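Local coordinates for citrate synthase (Pyrobaculum aerophilum, PDB 2IBP), which probably catalyses the condensation of oxaloacetate with acetyl-CoA and water to give citrate and CoA in the tricarboxylic acid cycle, at residues 164-169 with 189-194; 112-117 with 240-245. All coordinates share one frame; numbering follows the deposited sequence.

Contact 1. Residues 164-169 with 189-194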
loop_
_atom_site.group_PDB
_atom_site.type_symbol
_atom_site.label_atom_id
_atom_site.label_comp_id
_atom_site.label_asym_id
_atom_site.label_seq_id
_atom_site.Cartn_x
_atom_site.Cartn_y
_atom_site.Cartn_z
ATOM N N TYR A 164 0.579 6.487 -22.028
ATOM C CA TYR A 164 1.504 7.614 -22.067
ATOM C C TYR A 164 2.903 7.156 -21.685
ATOM O O TYR A 164 3.877 7.523 -22.317
ATOM C CB TYR A 164 1.067 8.711 -21.113
ATOM C CG TYR A 164 -0.032 9.617 -21.622
ATOM C CD1 TYR A 164 -0.815 9.260 -22.706
ATOM C CD2 TYR A 164 -0.365 10.782 -20.934
ATOM C CE1 TYR A 164 -1.828 10.098 -23.173
ATOM C CE2 TYR A 164 -1.400 11.603 -21.371
ATOM C CZ TYR A 164 -2.136 11.242 -22.487
ATOM O OH TYR A 164 -3.195 12.027 -22.923
ATOM N N HIS A 165 2.976 6.273 -20.700
ATOM C CA HIS A 165 4.271 5.756 -20.321
ATOM C C HIS A 165 4.870 4.968 -21.476
ATOM O O HIS A 165 6.057 5.121 -21.799
ATOM C CB HIS A 165 4.186 4.879 -19.099
ATOM C CG HIS A 165 5.526 4.477 -18.596
ATOM N ND1 HIS A 165 6.162 3.341 -19.037
ATOM C CD2 HIS A 165 6.418 5.134 -17.817
ATOM C CE1 HIS A 165 7.361 3.271 -18.486
ATOM N NE2 HIS A 165 7.544 4.351 -17.746
ATOM N N TYR A 166 4.057 4.122 -22.104
ATOM C CA TYR A 166 4.541 3.341 -23.244
ATOM C C TYR A 166 5.135 4.263 -24.299
ATOM O O TYR A 166 6.253 4.054 -24.752
ATOM C CB TYR A 166 3.454 2.464 -23.831
ATOM C CG TYR A 166 3.879 1.818 -25.122
ATOM C CD1 TYR A 166 4.813 0.797 -25.121
ATOM C CD2 TYR A 166 3.408 2.285 -26.344
ATOM C CE1 TYR A 166 5.253 0.241 -26.304
ATOM C CE2 TYR A 166 3.806 1.703 -27.526
ATOM C CZ TYR A 166 4.750 0.707 -27.504
ATOM O OH TYR A 166 5.161 0.144 -28.704
ATOM N N ARG A 167 4.375 5.272 -24.696
ATOM C CA ARG A 167 4.824 6.221 -25.710
ATOM C C ARG A 167 6.119 6.903 -25.296
ATOM O O ARG A 167 7.066 6.954 -26.068
ATOM C CB ARG A 167 3.744 7.270 -25.956
ATOM C CG ARG A 167 2.428 6.701 -26.438
ATOM C CD ARG A 167 2.504 6.110 -27.823
ATOM N NE ARG A 167 2.812 7.115 -28.846
ATOM C CZ ARG A 167 2.817 6.835 -30.145
ATOM N NH1 ARG A 167 2.514 5.613 -30.562
ATOM N NH2 ARG A 167 3.108 7.777 -31.015
ATOM N N PHE A 168 6.145 7.469 -24.091
ATOM C CA PHE A 168 7.351 8.126 -23.624
ATOM C C PHE A 168 8.534 7.173 -23.529
ATOM O O PHE A 168 9.663 7.574 -23.801
ATOM C CB PHE A 168 7.157 8.809 -22.276
ATOM C CG PHE A 168 6.279 10.023 -22.312
ATOM C CD1 PHE A 168 6.466 11.018 -23.253
ATOM C CD2 PHE A 168 5.434 10.279 -21.256
ATOM C CE1 PHE A 168 5.710 12.179 -23.218
ATOM C CE2 PHE A 168 4.663 11.432 -21.219
ATOM C CZ PHE A 168 4.835 12.398 -22.178
ATOM N N SER A 169 8.284 5.925 -23.129
ATOM C CA SER A 169 9.376 4.951 -22.967
ATOM C C SER A 169 10.048 4.655 -24.309
ATOM O O SER A 169 11.217 4.264 -24.357
ATOM C CB SER A 169 8.871 3.647 -22.332
ATOM O OG SER A 169 8.136 2.877 -23.257
ATOM N N TYR A 189 -5.462 2.659 -29.385
ATOM C CA TYR A 189 -5.165 3.865 -30.148
ATOM C C TYR A 189 -4.071 4.703 -29.448
ATOM O O TYR A 189 -3.124 5.164 -30.082
ATOM C CB TYR A 189 -6.456 4.678 -30.325
ATOM C CG TYR A 189 -6.218 6.079 -30.801
ATOM C CD1 TYR A 189 -5.811 6.342 -32.096
ATOM C CD2 TYR A 189 -6.364 7.146 -29.930
ATOM C CE1 TYR A 189 -5.546 7.625 -32.505
ATOM C CE2 TYR A 189 -6.109 8.432 -30.326
ATOM C CZ TYR A 189 -5.702 8.673 -31.617
ATOM O OH TYR A 189 -5.454 9.965 -31.997
ATOM N N MET A 190 -4.180 4.862 -28.130
ATOM C CA MET A 190 -3.186 5.630 -27.395
ATOM C C MET A 190 -1.826 4.937 -27.348
ATOM O O MET A 190 -0.792 5.594 -27.305
ATOM C CB MET A 190 -3.681 5.917 -25.982
ATOM C CG MET A 190 -4.879 6.841 -25.919
ATOM S SD MET A 190 -5.191 7.375 -24.230
ATOM C CE MET A 190 -5.478 5.783 -23.480
ATOM N N MET A 191 -1.833 3.607 -27.375
ATOM C CA MET A 191 -0.582 2.859 -27.363
ATOM C C MET A 191 0.128 2.993 -28.690
ATOM O O MET A 191 1.309 3.319 -28.732
ATOM C CB MET A 191 -0.828 1.376 -27.121
ATOM C CG MET A 191 -1.224 1.024 -25.708
ATOM S SD MET A 191 0.197 1.092 -24.588
ATOM C CE MET A 191 1.124 -0.355 -25.137
ATOM N N PHE A 192 -0.605 2.782 -29.779
ATOM C CA PHE A 192 0.028 2.667 -31.080
ATOM C C PHE A 192 -0.240 3.767 -32.109
ATOM O O PHE A 192 0.410 3.791 -33.151
ATOM C CB PHE A 192 -0.278 1.304 -31.654
ATOM C CG PHE A 192 0.080 0.177 -30.731
ATOM C CD1 PHE A 192 1.382 0.006 -30.291
ATOM C CD2 PHE A 192 -0.881 -0.707 -30.291
ATOM C CE1 PHE A 192 1.704 -1.032 -29.435
ATOM C CE2 PHE A 192 -0.553 -1.769 -29.468
ATOM C CZ PHE A 192 0.745 -1.922 -29.030
ATOM N N GLY A 193 -1.138 4.695 -31.797
ATOM C CA GLY A 193 -1.380 5.857 -32.646
ATOM C C GLY A 193 -2.242 5.624 -33.867
ATOM O O GLY A 193 -2.293 6.465 -34.767
ATOM N N ARG A 194 -2.902 4.476 -33.915
ATOM C CA ARG A 194 -3.823 4.173 -35.001
ATOM C C ARG A 194 -5.052 3.501 -34.399
ATOM O O ARG A 194 -4.959 2.848 -33.363
ATOM C CB ARG A 194 -3.143 3.259 -36.020
ATOM C CG ARG A 194 -2.676 1.942 -35.455
ATOM C CD ARG A 194 -1.982 1.097 -36.517
ATOM N NE ARG A 194 -0.759 1.730 -37.006
ATOM C CZ ARG A 194 0.441 1.594 -36.441
ATOM N NH1 ARG A 194 0.596 0.849 -35.348
ATOM N NH2 ARG A 194 1.491 2.212 -36.973
#
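The carbonyl oxygen Met191 O is the polar focus between residues 164-169 and 189-194. Arg167 NH1 donates to Met191 O at 3.2 Å, and an N-H···O angle of 166° makes the bond nearly straight. The oxygen lies close to the guanidinium plane, but the donor stands above the carbonyl plane. Two carbons, Arg167 CD and Tyr166 CE2, each lie 3.2 Å from Met191 O. Arg167 reaches this point because its chain folds twice, at chi2 and chi3, passing CD within 3.4 Å of Met190 O on the way. A second hydrogen bond, from Arg167 NE to the carbonyl of Glu173, helps fix how the guanidinium is turned. Gly193, with positive phi, ends the helix just after Phe192, so Met191 O belongs to its last turn and the cation lies near the C-terminus, where the helix dipole would probably stabilise it. Tyr166 supplies the apolar half. With CG anti to the backbone N (chi1 171°), the Tyr166 ring is carried over to Met191, and Met191 CE lies over one face, 3.8 Å from the Tyr166 ring centroid and 22° off the normal; SD approaches the ring obliquely. Phe192 presents its ring edge to the hydroxyl, Phe192 CE1 lying 3.7 Å from Tyr166 OH, while Tyr362 meets the Tyr166 ring edge-to-face. A serine in place of Tyr166 would probably leave the Met191 methyl without its aromatic face and open a gap beside Phe192. Farther along, Tyr164 CE1 only just meets Met190 SD at 4.5 Å, its hydroxyl being bonded to Glu92. The result is a Met-aromatic contact paired with an arginine-to-carbonyl bond, joining helix 141-169 to the end of helix 183-192 in the mainly helical citrate synthase fold.

Contact 2. Residues 112-117 with 240-245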
loop_
_atom_site.group_PDB
_atom_site.type_symbol
_atom_site.label_atom_id
_atom_site.label_comp_id
_atom_site.label_asym_id
_atom_site.label_seq_id
_atom_site.Cartn_x
_atom_site.Cartn_y
_atom_site.Cartn_z
ATOM N N ALA A 112 5.927 3.960 -12.655
ATOM C CA ALA A 112 5.256 5.100 -13.264
ATOM C C ALA A 112 3.791 5.099 -12.885
ATOM O O ALA A 112 3.229 6.162 -12.617
ATOM C CB ALA A 112 5.411 5.083 -14.790
ATOM N N LEU A 113 3.154 3.925 -12.902
ATOM C CA LEU A 113 1.745 3.835 -12.510
ATOM C C LEU A 113 1.576 4.289 -11.073
ATOM O O LEU A 113 0.672 5.070 -10.777
ATOM C CB LEU A 113 1.182 2.427 -12.646
ATOM C CG LEU A 113 0.473 2.140 -13.968
ATOM C CD1 LEU A 113 1.430 2.252 -15.154
ATOM C CD2 LEU A 113 -0.164 0.763 -13.899
ATOM N N GLU A 114 2.400 3.757 -10.171
ATOM C CA GLU A 114 2.290 4.120 -8.754
ATOM C C GLU A 114 2.401 5.624 -8.580
ATOM O O GLU A 114 1.557 6.243 -7.937
ATOM C CB GLU A 114 3.414 3.495 -7.920
ATOM C CG GLU A 114 3.352 2.014 -7.718
ATOM C CD GLU A 114 4.489 1.529 -6.840
ATOM O OE1 GLU A 114 4.710 2.118 -5.752
ATOM O OE2 GLU A 114 5.186 0.580 -7.253
ATOM N N ALA A 115 3.450 6.209 -9.153
ATOM C CA ALA A 115 3.702 7.641 -9.014
ATOM C C ALA A 115 2.649 8.496 -9.730
ATOM O O ALA A 115 2.188 9.507 -9.205
ATOM C CB ALA A 115 5.107 7.985 -9.523
ATOM N N ALA A 116 2.243 8.063 -10.922
ATOM C CA ALA A 116 1.252 8.801 -11.696
ATOM C C ALA A 116 -0.119 8.822 -11.014
ATOM O O ALA A 116 -0.809 9.842 -11.003
ATOM C CB ALA A 116 1.132 8.205 -13.118
ATOM N N VAL A 117 -0.506 7.713 -10.401
ATOM C CA VAL A 117 -1.786 7.666 -9.704
ATOM C C VAL A 117 -1.759 8.613 -8.498
ATOM O O VAL A 117 -2.684 9.398 -8.280
ATOM C CB VAL A 117 -2.122 6.251 -9.286
ATOM C CG1 VAL A 117 -3.260 6.253 -8.287
ATOM C CG2 VAL A 117 -2.442 5.420 -10.519
ATOM N N ALA A 240 -2.379 -0.534 -4.062
ATOM C CA ALA A 240 -2.772 -1.766 -4.745
ATOM C C ALA A 240 -1.782 -2.094 -5.871
ATOM O O ALA A 240 -1.348 -3.238 -6.022
ATOM C CB ALA A 240 -4.165 -1.619 -5.309
ATOM N N ILE A 241 -1.412 -1.071 -6.638
ATOM C CA ILE A 241 -0.421 -1.200 -7.722
ATOM C C ILE A 241 0.928 -1.633 -7.173
ATOM O O ILE A 241 1.601 -2.474 -7.755
ATOM C CB ILE A 241 -0.324 0.107 -8.507
ATOM C CG1 ILE A 241 -1.644 0.351 -9.246
ATOM C CG2 ILE A 241 0.855 0.096 -9.486
ATOM C CD1 ILE A 241 -1.783 1.758 -9.822
ATOM N N ALA A 242 1.328 -1.030 -6.061
ATOM C CA ALA A 242 2.588 -1.403 -5.405
ATOM C C ALA A 242 2.592 -2.895 -5.106
ATOM O O ALA A 242 3.580 -3.598 -5.326
ATOM C CB ALA A 242 2.754 -0.596 -4.131
ATOM N N ALA A 243 1.481 -3.410 -4.614
ATOM C CA ALA A 243 1.416 -4.834 -4.299
ATOM C C ALA A 243 1.398 -5.661 -5.577
ATOM O O ALA A 243 2.044 -6.709 -5.672
ATOM C CB ALA A 243 0.171 -5.139 -3.451
ATOM N N LEU A 244 0.609 -5.208 -6.543
ATOM C CA LEU A 244 0.441 -5.925 -7.799
ATOM C C LEU A 244 1.771 -6.147 -8.524
ATOM O O LEU A 244 1.940 -7.114 -9.251
ATOM C CB LEU A 244 -0.511 -5.140 -8.695
ATOM C CG LEU A 244 -0.744 -5.751 -10.064
ATOM C CD1 LEU A 244 -1.355 -7.112 -9.901
ATOM C CD2 LEU A 244 -1.658 -4.859 -10.881
ATOM N N LYS A 245 2.698 -5.223 -8.333
ATOM C CA LYS A 245 3.995 -5.237 -8.984
ATOM C C LYS A 245 4.861 -6.435 -8.582
ATOM O O LYS A 245 5.779 -6.811 -9.321
ATOM C CB LYS A 245 4.701 -3.952 -8.544
ATOM C CG LYS A 245 5.976 -3.616 -9.198
ATOM C CD LYS A 245 6.409 -2.253 -8.678
ATOM C CE LYS A 245 7.795 -1.948 -9.108
ATOM N NZ LYS A 245 8.713 -2.973 -8.569
#
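Ile241 is the main wedge between residues 112-117 and 240-245, and it meets three side chains of the facing helix. A chi1 of -67° sets CG1 anti to the carbonyl carbon and CG2 anti to the backbone N, which aims the branches at different partners: Ile241 CG2 packs on Glu114 CG at 3.6 Å and on Leu113 CB at 3.9 Å, while Ile241 CD1 turns to Val117 CG2 at 3.8 Å. Glu114 and Ile241 run past each other in opposite senses, and it is the CG methylene of Glu114, not its carboxylate, that packs on Ile241. Beyond CG the glutamate is extended, which carries its carboxylate over Ala242, Glu114 OE1 lying 3.7 Å from Ala242 CB. Glu114 OE2 then comes to 3.4 Å from Lys245 CD, yet the charges do not pair: Glu114 OE2 and Lys245 NZ are 5.2 Å apart. Their polar ends are claimed from across the dimer. Ser235 of the second subunit bonds Glu114 OE2, and Asp232 of the second subunit forms a salt bridge with Lys245 NZ.

The backbone geometry fits this packing: the axes of the segments 112-117 and 240-244 come within 9.2 Å and run antiparallel, at 176°, with Glu114 and Ile241 the nearest pair by CA. Helix 141-169 covers Leu113 and Val117 through Val162 and Ile161, and Trp375 of helix 363-382 packs against Ile241. An antiparallel helix pair with second-subunit partners for both its charged residues is consistent with the interface helix sandwich of citrate synthase dimers.

Contact 2 is the core one: five of its six touching residues are buried, and its centre lies about 11 Å from that of the chain. The centre of contact 1 lies about 21 Å from the centre of the chain, and the contact is only partly buried. Their centres are about 19 Å apart, yet they meet where His165 CD2 approaches Ala112 CB at 3.2 Å, because helix 141-169, which carries 164-169, also packs on helix 109-123. Chemistry follows place. The outer contact uses aromatic, sulfur and arginine-carbonyl interactions within a single chain, whereas the inner one is aliphatic between its segments and directs its charges to the second subunit. Along the chain, contact 1 is nested within the loop that contact 2 closes.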